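Local coordinates for glideosome-associated protein 50 (Plasmodium falciparum 3D7, PDB 3TGH) that may help assemble the glideosome and fasten this invasion motor complex to the inner membrane complex of the malaria parasite, using a purple acid phosphatase fold, at residues V35-S40 and M72-T78; Q92-Q97 and W121-Y126; L9-D15 and L60-Y65; Y130-V136 and K148-F154. All blocks are in the same frame, centred on the assembly; numbering follows the deposited sequence.

In the fold
Contacts 1, 2 and 3 lie close together in the calcineurin-like phosphoesterase fold, while contact 4 belongs to the second of its two sheets. Strand 75-78 of contact 1 pairs in the same sheet with strand 120-122 of contact 2; the contact centres are about 13 Å apart. Ser-40 OG of contact 1 meets Trp-12 NE1 of contact 3 at 2.9 Å, and Trp-121 of contact 2 packs on Trp-12 and Tyr-61. Contact 4 reaches contact 1 through aromatic rings, Phe-154 on Phe-37 and Tyr-130 on Phe-77, but lies about 29 Å from contact 3, centre to centre. The side chains of Ser-40 and Trp-12 are about 11 and 12 Å from that of the metal-binding His-233.

Contact 1 (V35-S40 and M72-T78)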
# COMPACT_ATOMS: atom_id res chain seq x y z
N VAL A 35 6.37 -15.06 -0.65
CA VAL A 35 5.49 -13.95 -0.29
C VAL A 35 4.12 -14.52 0.12
O VAL A 35 3.61 -15.42 -0.54
CB VAL A 35 5.34 -12.97 -1.46
CG1 VAL A 35 4.17 -12.00 -1.22
CG2 VAL A 35 6.66 -12.21 -1.69
N THR A 36 3.55 -13.99 1.20
CA THR A 36 2.25 -14.48 1.68
C THR A 36 1.07 -13.50 1.52
O THR A 36 -0.08 -13.90 1.69
CB THR A 36 2.34 -14.94 3.14
OG1 THR A 36 2.81 -13.87 3.95
CG2 THR A 36 3.29 -16.14 3.25
N PHE A 37 1.34 -12.25 1.17
CA PHE A 37 0.28 -11.33 0.75
C PHE A 37 0.84 -10.16 -0.04
O PHE A 37 2.05 -9.94 -0.07
CB PHE A 37 -0.58 -10.83 1.92
CG PHE A 37 0.17 -10.05 2.96
CD1 PHE A 37 0.22 -8.66 2.91
CD2 PHE A 37 0.80 -10.70 4.01
CE1 PHE A 37 0.89 -7.93 3.88
CE2 PHE A 37 1.48 -9.98 4.98
CZ PHE A 37 1.52 -8.59 4.92
N ILE A 38 -0.06 -9.47 -0.71
CA ILE A 38 0.29 -8.34 -1.57
C ILE A 38 -0.43 -7.11 -1.05
O ILE A 38 -1.59 -7.19 -0.61
CB ILE A 38 -0.15 -8.61 -3.04
CG1 ILE A 38 0.52 -9.89 -3.58
CG2 ILE A 38 0.16 -7.41 -3.93
CD1 ILE A 38 -0.26 -10.54 -4.73
N VAL A 39 0.24 -5.96 -1.09
CA VAL A 39 -0.41 -4.68 -0.88
C VAL A 39 -0.31 -3.89 -2.18
O VAL A 39 0.66 -4.05 -2.93
CB VAL A 39 0.19 -3.86 0.29
CG1 VAL A 39 0.13 -4.64 1.60
CG2 VAL A 39 1.63 -3.42 -0.02
N SER A 40 -1.29 -3.03 -2.43
CA SER A 40 -1.30 -2.24 -3.66
C SER A 40 -1.45 -0.75 -3.40
O SER A 40 -2.57 -0.28 -3.17
CB SER A 40 -2.42 -2.73 -4.58
OG SER A 40 -2.43 -2.01 -5.80
N MET A 72 -0.74 -17.98 -6.63
CA MET A 72 -1.08 -16.56 -6.45
C MET A 72 -2.35 -16.35 -5.61
O MET A 72 -2.83 -15.22 -5.48
CB MET A 72 -1.23 -15.88 -7.82
CG MET A 72 0.10 -15.68 -8.55
SD MET A 72 1.14 -14.44 -7.75
CE MET A 72 0.32 -12.93 -8.31
N TYR A 73 -2.87 -17.41 -5.01
CA TYR A 73 -4.05 -17.26 -4.17
C TYR A 73 -3.65 -16.82 -2.77
O TYR A 73 -3.29 -17.63 -1.91
CB TYR A 73 -4.90 -18.53 -4.12
CG TYR A 73 -6.20 -18.33 -3.37
CD1 TYR A 73 -7.12 -17.37 -3.78
CD2 TYR A 73 -6.50 -19.09 -2.24
CE1 TYR A 73 -8.30 -17.17 -3.09
CE2 TYR A 73 -7.69 -18.89 -1.54
CZ TYR A 73 -8.59 -17.93 -1.98
OH TYR A 73 -9.77 -17.71 -1.32
N MET A 74 -3.68 -15.50 -2.57
CA MET A 74 -3.32 -14.86 -1.32
C MET A 74 -4.01 -13.50 -1.27
O MET A 74 -4.52 -13.03 -2.29
CB MET A 74 -1.80 -14.67 -1.26
CG MET A 74 -1.23 -13.77 -2.36
SD MET A 74 0.57 -13.70 -2.33
CE MET A 74 0.96 -15.38 -2.84
N PRO A 75 -4.05 -12.85 -0.09
CA PRO A 75 -4.69 -11.54 -0.00
C PRO A 75 -4.02 -10.50 -0.87
O PRO A 75 -2.80 -10.50 -1.00
CB PRO A 75 -4.53 -11.17 1.48
CG PRO A 75 -4.40 -12.47 2.17
CD PRO A 75 -3.61 -13.33 1.23
N PHE A 76 -4.84 -9.64 -1.47
CA PHE A 76 -4.42 -8.48 -2.26
C PHE A 76 -5.09 -7.27 -1.60
O PHE A 76 -6.25 -6.94 -1.91
CB PHE A 76 -4.89 -8.67 -3.70
CG PHE A 76 -4.38 -7.63 -4.67
CD1 PHE A 76 -3.19 -7.81 -5.34
CD2 PHE A 76 -5.14 -6.51 -4.95
CE1 PHE A 76 -2.73 -6.87 -6.25
CE2 PHE A 76 -4.68 -5.55 -5.86
CZ PHE A 76 -3.47 -5.74 -6.50
N PHE A 77 -4.38 -6.66 -0.65
CA PHE A 77 -4.90 -5.55 0.15
C PHE A 77 -4.69 -4.30 -0.67
O PHE A 77 -3.54 -3.89 -0.91
CB PHE A 77 -4.14 -5.39 1.47
CG PHE A 77 -4.29 -6.54 2.43
CD1 PHE A 77 -5.46 -6.71 3.15
CD2 PHE A 77 -3.25 -7.43 2.63
CE1 PHE A 77 -5.59 -7.77 4.04
CE2 PHE A 77 -3.38 -8.49 3.51
CZ PHE A 77 -4.55 -8.66 4.22
N THR A 78 -5.78 -3.68 -1.10
CA THR A 78 -5.65 -2.53 -1.97
C THR A 78 -6.37 -1.29 -1.45
O THR A 78 -7.12 -1.34 -0.48
CB THR A 78 -6.09 -2.88 -3.41
OG1 THR A 78 -5.69 -1.81 -4.27
CG2 THR A 78 -7.59 -3.08 -3.50
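Strands 37-40 and 75-78 run parallel at 18°, their axes 4.6 Å apart, and the ladder is carried by Ile-38 N to Pro-75 O, Phe-77 N to Ile-38 O and Ser-40 N to Phe-77 O. The last of these is the most bent, 142° at the hydrogen. On one face of the sheet Phe-77 turns its edge to the face of the Phe-37 ring, with the planes at 83° and CE2 lying 3.7 Å from Phe-37 CD1. Both rings reach aromatic residues of the second sheet: Phe-77 stacks on Tyr-130 and Phe-37 meets Phe-154 edge-to-face. The two strands and helix 56-62 between them form a beta-alpha-beta unit of the calcineurin-like phosphoesterase fold.

The other face carries Ile-38, Phe-76, Ser-40 and Thr-78. Ile-38 sends CG2 to the CD1 and CE1 side of the Phe-76 ring, 3.7 Å from CD1, while its CG1 branch runs toward Met-74 SD, 4.0 Å away. Met-74 is folded back at its last torsion, which brings its CE to 3.5 Å from Val-35 O. Helix 17-32 covers this patch with Phe-26 and Ile-30. At the far end Ser-40 CB sits 3.7 Å from Phe-76 CZ and 3.4 Å from Thr-78 OG1. The two hydroxyls find their partners beyond the strands: Ser-40 OG bonds with Leu-9 O and Trp-12 NE1, and Thr-78 OG1 with Asn-44 OD1.

Contact 2 (Q92-Q97 and W121-Y126)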
# COMPACT_ATOMS: atom_id res chain seq x y z
N GLN A 92 -15.48 -1.11 -6.92
CA GLN A 92 -14.25 -1.66 -6.36
C GLN A 92 -14.40 -1.97 -4.88
O GLN A 92 -13.82 -2.93 -4.38
CB GLN A 92 -13.09 -0.70 -6.58
CG GLN A 92 -12.79 -0.47 -8.04
CD GLN A 92 -11.41 0.10 -8.28
OE1 GLN A 92 -10.42 -0.34 -7.68
NE2 GLN A 92 -11.33 1.07 -9.18
N LEU A 93 -15.19 -1.16 -4.18
CA LEU A 93 -15.53 -1.40 -2.78
C LEU A 93 -16.37 -2.67 -2.62
O LEU A 93 -16.09 -3.52 -1.74
CB LEU A 93 -16.26 -0.17 -2.21
CG LEU A 93 -16.69 -0.22 -0.75
CD1 LEU A 93 -15.47 -0.14 0.16
CD2 LEU A 93 -17.69 0.89 -0.43
N LEU A 94 -17.39 -2.83 -3.46
CA LEU A 94 -18.26 -4.00 -3.36
C LEU A 94 -17.50 -5.29 -3.67
O LEU A 94 -17.74 -6.32 -3.02
CB LEU A 94 -19.48 -3.85 -4.27
CG LEU A 94 -20.47 -2.77 -3.84
CD1 LEU A 94 -21.53 -2.57 -4.91
CD2 LEU A 94 -21.11 -3.09 -2.48
N LYS A 95 -16.58 -5.24 -4.63
CA LYS A 95 -15.69 -6.37 -4.88
C LYS A 95 -14.82 -6.64 -3.65
O LYS A 95 -14.48 -7.79 -3.35
CB LYS A 95 -14.79 -6.09 -6.08
CG LYS A 95 -15.48 -6.23 -7.41
CD LYS A 95 -15.14 -7.54 -8.09
CE LYS A 95 -15.84 -7.64 -9.44
NZ LYS A 95 -15.53 -8.91 -10.15
N GLY A 96 -14.44 -5.56 -2.95
CA GLY A 96 -13.53 -5.63 -1.80
C GLY A 96 -14.09 -6.23 -0.53
O GLY A 96 -13.33 -6.50 0.42
N GLN A 97 -15.41 -6.43 -0.51
CA GLN A 97 -16.09 -7.17 0.56
C GLN A 97 -16.08 -8.66 0.22
O GLN A 97 -15.45 -9.46 0.91
CB GLN A 97 -17.56 -6.72 0.73
CG GLN A 97 -17.84 -5.24 0.58
CD GLN A 97 -17.19 -4.41 1.65
OE1 GLN A 97 -17.43 -4.61 2.84
NE2 GLN A 97 -16.37 -3.46 1.23
N TRP A 121 -9.11 -10.15 -3.78
CA TRP A 121 -9.27 -8.70 -3.71
C TRP A 121 -9.86 -8.30 -2.36
O TRP A 121 -10.97 -8.71 -2.02
CB TRP A 121 -10.19 -8.28 -4.85
CG TRP A 121 -10.39 -6.82 -5.06
CD1 TRP A 121 -11.35 -6.04 -4.48
CD2 TRP A 121 -9.67 -5.96 -5.94
NE1 TRP A 121 -11.26 -4.75 -4.94
CE2 TRP A 121 -10.24 -4.68 -5.84
CE3 TRP A 121 -8.59 -6.16 -6.81
CZ2 TRP A 121 -9.77 -3.59 -6.57
CZ3 TRP A 121 -8.13 -5.07 -7.55
CH2 TRP A 121 -8.72 -3.81 -7.41
N ILE A 122 -9.10 -7.53 -1.58
CA ILE A 122 -9.52 -7.10 -0.25
C ILE A 122 -9.51 -5.57 -0.18
O ILE A 122 -8.47 -4.93 -0.38
CB ILE A 122 -8.61 -7.67 0.84
CG1 ILE A 122 -8.66 -9.20 0.81
CG2 ILE A 122 -9.02 -7.15 2.23
CD1 ILE A 122 -7.84 -9.86 1.89
N MET A 123 -10.69 -5.00 0.06
CA MET A 123 -10.81 -3.56 0.31
C MET A 123 -12.15 -3.34 1.03
O MET A 123 -13.15 -2.99 0.40
CB MET A 123 -10.73 -2.75 -1.00
CG MET A 123 -10.49 -1.28 -0.72
SD MET A 123 -10.34 -0.26 -2.20
CE MET A 123 -12.08 -0.11 -2.63
N PRO A 124 -12.18 -3.58 2.35
CA PRO A 124 -13.45 -3.55 3.11
C PRO A 124 -14.05 -2.14 3.26
O PRO A 124 -15.25 -2.00 3.52
CB PRO A 124 -13.06 -4.14 4.46
CG PRO A 124 -11.61 -3.90 4.59
CD PRO A 124 -11.04 -3.94 3.20
N ASN A 125 -13.20 -1.13 3.08
CA ASN A 125 -13.59 0.27 3.08
C ASN A 125 -12.47 1.03 2.36
O ASN A 125 -11.41 0.45 2.09
CB ASN A 125 -13.79 0.80 4.50
CG ASN A 125 -14.37 2.21 4.53
OD1 ASN A 125 -15.24 2.56 3.74
ND2 ASN A 125 -13.86 3.04 5.44
N TYR A 126 -12.71 2.29 2.04
CA TYR A 126 -11.71 3.12 1.36
C TYR A 126 -10.46 3.32 2.22
O TYR A 126 -9.37 3.53 1.68
CB TYR A 126 -12.33 4.46 0.95
CG TYR A 126 -13.52 4.29 0.02
CD1 TYR A 126 -13.35 3.81 -1.28
CD2 TYR A 126 -14.82 4.53 0.46
CE1 TYR A 126 -14.43 3.62 -2.13
CE2 TYR A 126 -15.92 4.33 -0.39
CZ TYR A 126 -15.71 3.88 -1.68
OH TYR A 126 -16.77 3.68 -2.54
O HOH W 1 -16.68 -3.82 5.12
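Trp-121 throws its indole toward helix 89-97 by setting CG opposite the backbone N (chi1 -175°), and Gln-97 bends back at chi2 (-65°) to bring its amide over the chain at Pro-124. Within the calcineurin-like phosphoesterase fold, this joins the last turns of the helix to edge strand 120-122 and the loop that follows it. The indole NE1 donates to Gln-92 O over 3.2 Å, with the acceptor close to the ring plane. Further along the same edge, Gln-92 OE1 lies 3.5 Å from CZ2, although the polar partners of that side-chain amide are Asn-44, at OE1, and Asp-84, at NE2.

Gly-96 lets the backbones close in, its CA only 4.0 Å from that of Met-123, and its carbonyl takes the N-H of Met-123 in a bond nearly straight at the hydrogen (169°), though the N-H comes at the carbonyl from the side. With no side chain in the way, Gly-96 CA also abuts the indole edge at CD1. Met-123 curls at its end, where CE comes 3.6 Å from Leu-93 N. Leu-93 in turn crosses Tyr-126 at about a right angle, CD2 reaching the phenol end of the ring and CD1 lying over one face. Trp-57 meets the Trp-121 ring edge-to-face and makes a cation-pi contact with Lys-95.

Two backbone carbonyls hold the Gln-97 amide, because NE2 donates both to Leu-93 O and to Pro-124 O. Each acceptor lies in the amide plane, while NE2 stands above both carbonyl planes. One water donates to Gln-97 OE1 and also to Pro-124 O, 2.8 Å away.

Contact 3 (L9-D15 and L60-Y65)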
# COMPACT_ATOMS: atom_id res chain seq x y z
N LEU A 9 2.66 -3.67 -5.27
CA LEU A 9 2.43 -3.46 -6.70
C LEU A 9 1.47 -2.28 -6.88
O LEU A 9 0.35 -2.32 -6.40
CB LEU A 9 1.82 -4.72 -7.33
CG LEU A 9 1.55 -4.63 -8.83
CD1 LEU A 9 2.87 -4.68 -9.62
CD2 LEU A 9 0.59 -5.73 -9.27
N GLY A 10 1.91 -1.23 -7.56
CA GLY A 10 1.09 -0.01 -7.66
C GLY A 10 0.79 0.45 -9.07
O GLY A 10 1.60 0.25 -9.98
N ASP A 11 -0.39 1.04 -9.27
CA ASP A 11 -0.77 1.66 -10.55
C ASP A 11 -0.62 0.68 -11.71
O ASP A 11 -0.07 1.01 -12.77
CB ASP A 11 0.05 2.92 -10.75
CG ASP A 11 -0.22 3.96 -9.68
OD1 ASP A 11 -1.25 4.66 -9.78
OD2 ASP A 11 0.58 4.09 -8.74
N TRP A 12 -1.16 -0.50 -11.50
CA TRP A 12 -0.86 -1.70 -12.28
C TRP A 12 -1.89 -1.99 -13.38
O TRP A 12 -1.62 -2.74 -14.32
CB TRP A 12 -0.74 -2.91 -11.32
CG TRP A 12 -1.89 -2.98 -10.37
CD1 TRP A 12 -1.91 -2.55 -9.07
CD2 TRP A 12 -3.21 -3.47 -10.65
NE1 TRP A 12 -3.16 -2.74 -8.53
CE2 TRP A 12 -3.97 -3.32 -9.47
CE3 TRP A 12 -3.81 -4.05 -11.77
CZ2 TRP A 12 -5.31 -3.70 -9.39
CZ3 TRP A 12 -5.15 -4.44 -11.69
CH2 TRP A 12 -5.88 -4.25 -10.51
N GLY A 13 -3.07 -1.39 -13.26
CA GLY A 13 -4.20 -1.75 -14.13
C GLY A 13 -4.29 -1.01 -15.45
O GLY A 13 -5.13 -0.13 -15.61
N LYS A 14 -3.44 -1.41 -16.39
CA LYS A 14 -3.46 -0.89 -17.75
C LYS A 14 -2.84 -1.93 -18.68
O LYS A 14 -1.83 -2.54 -18.35
CB LYS A 14 -2.68 0.41 -17.83
CG LYS A 14 -2.82 1.13 -19.18
CD LYS A 14 -2.08 2.46 -19.21
CE LYS A 14 -2.27 3.16 -20.55
NZ LYS A 14 -1.58 4.48 -20.61
N ASP A 15 -3.46 -2.14 -19.84
CA ASP A 15 -2.96 -3.12 -20.81
C ASP A 15 -1.77 -2.55 -21.57
O ASP A 15 -1.92 -1.87 -22.59
CB ASP A 15 -4.08 -3.55 -21.77
CG ASP A 15 -3.64 -4.62 -22.76
OD1 ASP A 15 -2.68 -5.37 -22.47
OD2 ASP A 15 -4.27 -4.72 -23.83
N LEU A 60 -7.55 -7.13 -17.05
CA LEU A 60 -6.41 -6.43 -16.45
C LEU A 60 -5.95 -6.99 -15.10
O LEU A 60 -4.87 -6.64 -14.64
CB LEU A 60 -6.71 -4.94 -16.30
CG LEU A 60 -7.05 -4.18 -17.59
CD1 LEU A 60 -7.35 -2.71 -17.30
CD2 LEU A 60 -5.91 -4.31 -18.60
N TYR A 61 -6.77 -7.83 -14.45
CA TYR A 61 -6.41 -8.35 -13.14
C TYR A 61 -6.42 -9.87 -13.15
O TYR A 61 -5.37 -10.50 -13.01
CB TYR A 61 -7.36 -7.81 -12.07
CG TYR A 61 -7.12 -8.33 -10.66
CD1 TYR A 61 -6.11 -7.80 -9.87
CD2 TYR A 61 -7.92 -9.33 -10.11
CE1 TYR A 61 -5.90 -8.25 -8.57
CE2 TYR A 61 -7.70 -9.80 -8.81
CZ TYR A 61 -6.68 -9.24 -8.05
OH TYR A 61 -6.46 -9.67 -6.76
N GLU A 62 -7.60 -10.46 -13.34
CA GLU A 62 -7.76 -11.91 -13.22
C GLU A 62 -6.88 -12.69 -14.19
O GLU A 62 -6.22 -13.65 -13.79
CB GLU A 62 -9.21 -12.33 -13.45
CG GLU A 62 -10.21 -11.75 -12.45
CD GLU A 62 -11.65 -12.12 -12.78
OE1 GLU A 62 -11.88 -12.95 -13.68
OE2 GLU A 62 -12.56 -11.56 -12.14
N ASP A 63 -6.86 -12.28 -15.45
CA ASP A 63 -6.07 -12.99 -16.47
C ASP A 63 -4.58 -12.62 -16.46
O ASP A 63 -3.78 -13.28 -17.12
CB ASP A 63 -6.65 -12.76 -17.87
CG ASP A 63 -7.97 -13.49 -18.08
OD1 ASP A 63 -8.37 -14.30 -17.22
OD2 ASP A 63 -8.60 -13.26 -19.13
N VAL A 64 -4.22 -11.57 -15.73
CA VAL A 64 -2.84 -11.10 -15.68
C VAL A 64 -2.09 -11.71 -14.49
O VAL A 64 -0.92 -12.07 -14.62
CB VAL A 64 -2.77 -9.55 -15.60
CG1 VAL A 64 -1.33 -9.06 -15.43
CG2 VAL A 64 -3.40 -8.92 -16.84
N TYR A 65 -2.75 -11.81 -13.34
CA TYR A 65 -2.07 -12.20 -12.10
C TYR A 65 -2.46 -13.60 -11.61
O TYR A 65 -2.24 -13.93 -10.44
CB TYR A 65 -2.28 -11.14 -11.01
CG TYR A 65 -1.80 -9.78 -11.48
CD1 TYR A 65 -0.44 -9.48 -11.57
CD2 TYR A 65 -2.71 -8.80 -11.86
CE1 TYR A 65 -0.00 -8.23 -12.03
CE2 TYR A 65 -2.28 -7.55 -12.31
CZ TYR A 65 -0.93 -7.28 -12.40
OH TYR A 65 -0.52 -6.06 -12.85
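Trp-12 and Tyr-65 form the tight part of this contact, in which the loop following strand 4-8 of the calcineurin-like phosphoesterase fold meets helix 56-62 and the residues after it. Tyr-65 brings its edge to the face of the indole six-membered ring, planes at 88° and centroids 5.8 Å apart, and its OH reaches 3.5 Å from Trp-12 CB. Leu-9 and Tyr-65 point at each other, Leu-9 CD2 being equally far from Tyr-65 OH and CE1. Across the cluster Tyr-61 meets the indole obliquely, planes at 46°, with CD1 3.6 Å from Trp-12 CH2. Trp-12 CG is wedged between its own N and carbonyl carbon (chi1 49°), an orientation that lays the indole across toward the helix. The indole NE1 bonds with Ser-40 OG of strand 37-40, while Tyr-61 OH is held by Pro-119 O. Phe-45 adds an edge-to-face partner for the indole.

The looser side, which runs out to the exposed Asp-15, depends on Leu-60 alone from the helix. Its two methyls divide the loop between them, CD1 standing 3.8 Å from the O of Gly-13, the residue at the centre of an inverse gamma turn, and CD2 running to Asp-15. No hydrogen bond crosses between the segments here or in the cluster. Leu-60 O lies at the indole edge by CZ3 but bonds with Gln-19 NE2. Outermost, Leu-60 CD2 touches Asp-15 at its backbone N, 3.5 Å away, and at CB.

Contact 4 (Y130-V136 and K148-F154); sequences YFTHFTV and KDLAAAF
Backbone hydrogen bonds join Tyr-130 to Phe-154 and Val-136 to Lys-148 at the two ends of this antiparallel beta hairpin, strands 128-136 and 148-156, at one edge of the second sheet. Between them, Thr-132 with Ala-152 and Phe-134 with Leu-150 are likewise doubly bonded pairs. Strand 192-196 takes the other side of strand 148-156.

Apolar contacts occupy both faces. Ala-153 CB lies over one face of the Phe-131 ring, 3.9 Å from its centroid, a CH-pi contact. The face with Phe-134 and Leu-150 turns to the other sheet, where Leu-4 and Leu-281 touch Phe-134. With chi1 at 62° the Phe-134 ring swings over its neighbour, so that Leu-150 CB lies over one face, 4.3 Å from the centroid. Leu-150 also sends CD1 to Val-136 CG1, and Tyr-130 lies alongside Phe-154, CD2 to CD1 4.0 Å.

Side-chain polar contacts gather at the exposed Asp-149, on the face with Phe-131 and Ala-153. Its OD2 takes a weak bond from Thr-135 OG1 at 3.3 Å. The other oxygen, OD1, accepts His-133 ND1 at 3.0 Å, a bent bond (139° at the hydrogen) in which OD1 is met nearly end-on yet lies 28° out of the imidazole plane.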
# COMPACT_ATOMS: atom_id res chain seq x y z
N TYR A 130 -5.03 -3.71 8.97
CA TYR A 130 -4.79 -5.15 9.08
C TYR A 130 -3.64 -5.33 10.07
O TYR A 130 -2.52 -4.87 9.83
CB TYR A 130 -4.43 -5.72 7.71
CG TYR A 130 -3.93 -7.15 7.72
CD1 TYR A 130 -4.72 -8.19 8.18
CD2 TYR A 130 -2.65 -7.46 7.23
CE1 TYR A 130 -4.26 -9.51 8.18
CE2 TYR A 130 -2.18 -8.78 7.23
CZ TYR A 130 -2.99 -9.79 7.70
OH TYR A 130 -2.53 -11.09 7.69
N PHE A 131 -3.93 -5.96 11.20
CA PHE A 131 -2.93 -6.21 12.22
C PHE A 131 -2.60 -7.68 12.18
O PHE A 131 -3.50 -8.52 12.13
CB PHE A 131 -3.46 -5.85 13.60
CG PHE A 131 -3.41 -4.39 13.92
CD1 PHE A 131 -4.24 -3.49 13.27
CD2 PHE A 131 -2.56 -3.91 14.91
CE1 PHE A 131 -4.19 -2.13 13.57
CE2 PHE A 131 -2.51 -2.56 15.22
CZ PHE A 131 -3.33 -1.67 14.55
N THR A 132 -1.31 -8.00 12.19
CA THR A 132 -0.88 -9.38 12.16
C THR A 132 0.37 -9.56 13.04
O THR A 132 0.82 -8.62 13.69
CB THR A 132 -0.63 -9.85 10.71
OG1 THR A 132 -0.43 -11.27 10.69
CG2 THR A 132 0.57 -9.12 10.07
N HIS A 133 0.88 -10.78 13.07
CA HIS A 133 2.04 -11.10 13.90
C HIS A 133 2.76 -12.32 13.35
O HIS A 133 2.19 -13.10 12.59
CB HIS A 133 1.60 -11.37 15.34
CG HIS A 133 0.65 -12.51 15.47
ND1 HIS A 133 1.05 -13.77 15.86
CD2 HIS A 133 -0.68 -12.60 15.24
CE1 HIS A 133 0.01 -14.58 15.88
NE2 HIS A 133 -1.06 -13.90 15.50
N PHE A 134 4.02 -12.47 13.75
CA PHE A 134 4.81 -13.65 13.40
C PHE A 134 5.82 -13.96 14.50
O PHE A 134 6.15 -13.08 15.30
CB PHE A 134 5.49 -13.48 12.04
CG PHE A 134 6.48 -12.34 11.99
CD1 PHE A 134 7.84 -12.58 12.13
CD2 PHE A 134 6.06 -11.03 11.77
CE1 PHE A 134 8.77 -11.53 12.06
CE2 PHE A 134 6.98 -9.98 11.70
CZ PHE A 134 8.32 -10.23 11.85
N THR A 135 6.28 -15.21 14.54
CA THR A 135 7.20 -15.68 15.58
C THR A 135 8.66 -15.56 15.12
O THR A 135 8.96 -15.79 13.95
CB THR A 135 6.92 -17.15 15.95
OG1 THR A 135 5.52 -17.33 16.22
CG2 THR A 135 7.72 -17.56 17.17
N VAL A 136 9.54 -15.20 16.05
CA VAL A 136 10.99 -15.12 15.78
C VAL A 136 11.78 -15.85 16.87
O VAL A 136 11.23 -16.18 17.93
CB VAL A 136 11.48 -13.67 15.69
CG1 VAL A 136 10.86 -12.97 14.49
CG2 VAL A 136 11.18 -12.91 16.98
N LYS A 148 9.57 -15.73 20.50
CA LYS A 148 9.16 -14.33 20.63
C LYS A 148 8.26 -13.92 19.46
O LYS A 148 8.51 -14.30 18.32
CB LYS A 148 10.40 -13.43 20.66
CG LYS A 148 10.14 -11.97 20.98
CD LYS A 148 11.37 -11.11 20.70
CE LYS A 148 11.20 -9.68 21.20
NZ LYS A 148 10.10 -8.96 20.51
N ASP A 149 7.22 -13.13 19.75
CA ASP A 149 6.28 -12.69 18.72
C ASP A 149 6.46 -11.21 18.39
O ASP A 149 6.55 -10.38 19.29
CB ASP A 149 4.84 -12.96 19.15
CG ASP A 149 4.30 -14.26 18.58
OD1 ASP A 149 3.27 -14.22 17.87
OD2 ASP A 149 4.92 -15.32 18.82
N LEU A 150 6.51 -10.90 17.09
CA LEU A 150 6.53 -9.51 16.62
C LEU A 150 5.22 -9.21 15.89
O LEU A 150 4.71 -10.04 15.16
CB LEU A 150 7.73 -9.27 15.70
CG LEU A 150 9.10 -9.35 16.37
CD1 LEU A 150 10.22 -9.26 15.34
CD2 LEU A 150 9.25 -8.26 17.43
N ALA A 151 4.68 -8.01 16.13
CA ALA A 151 3.39 -7.60 15.58
C ALA A 151 3.61 -6.52 14.53
O ALA A 151 4.44 -5.64 14.71
CB ALA A 151 2.49 -7.06 16.70
N ALA A 152 2.85 -6.61 13.43
CA ALA A 152 2.92 -5.64 12.34
C ALA A 152 1.54 -5.04 12.10
O ALA A 152 0.56 -5.78 11.95
CB ALA A 152 3.43 -6.31 11.07
N ALA A 153 1.47 -3.71 12.08
CA ALA A 153 0.25 -3.00 11.76
C ALA A 153 0.35 -2.43 10.36
O ALA A 153 1.26 -1.68 10.06
CB ALA A 153 -0.00 -1.90 12.77
N PHE A 154 -0.59 -2.82 9.50
CA PHE A 154 -0.73 -2.27 8.16
C PHE A 154 -1.94 -1.35 8.16
O PHE A 154 -3.05 -1.77 8.49
CB PHE A 154 -0.90 -3.41 7.15
CG PHE A 154 0.34 -4.21 6.94
CD1 PHE A 154 0.67 -5.24 7.79
CD2 PHE A 154 1.22 -3.91 5.90
CE1 PHE A 154 1.84 -5.98 7.60
CE2 PHE A 154 2.38 -4.64 5.71
CZ PHE A 154 2.69 -5.67 6.56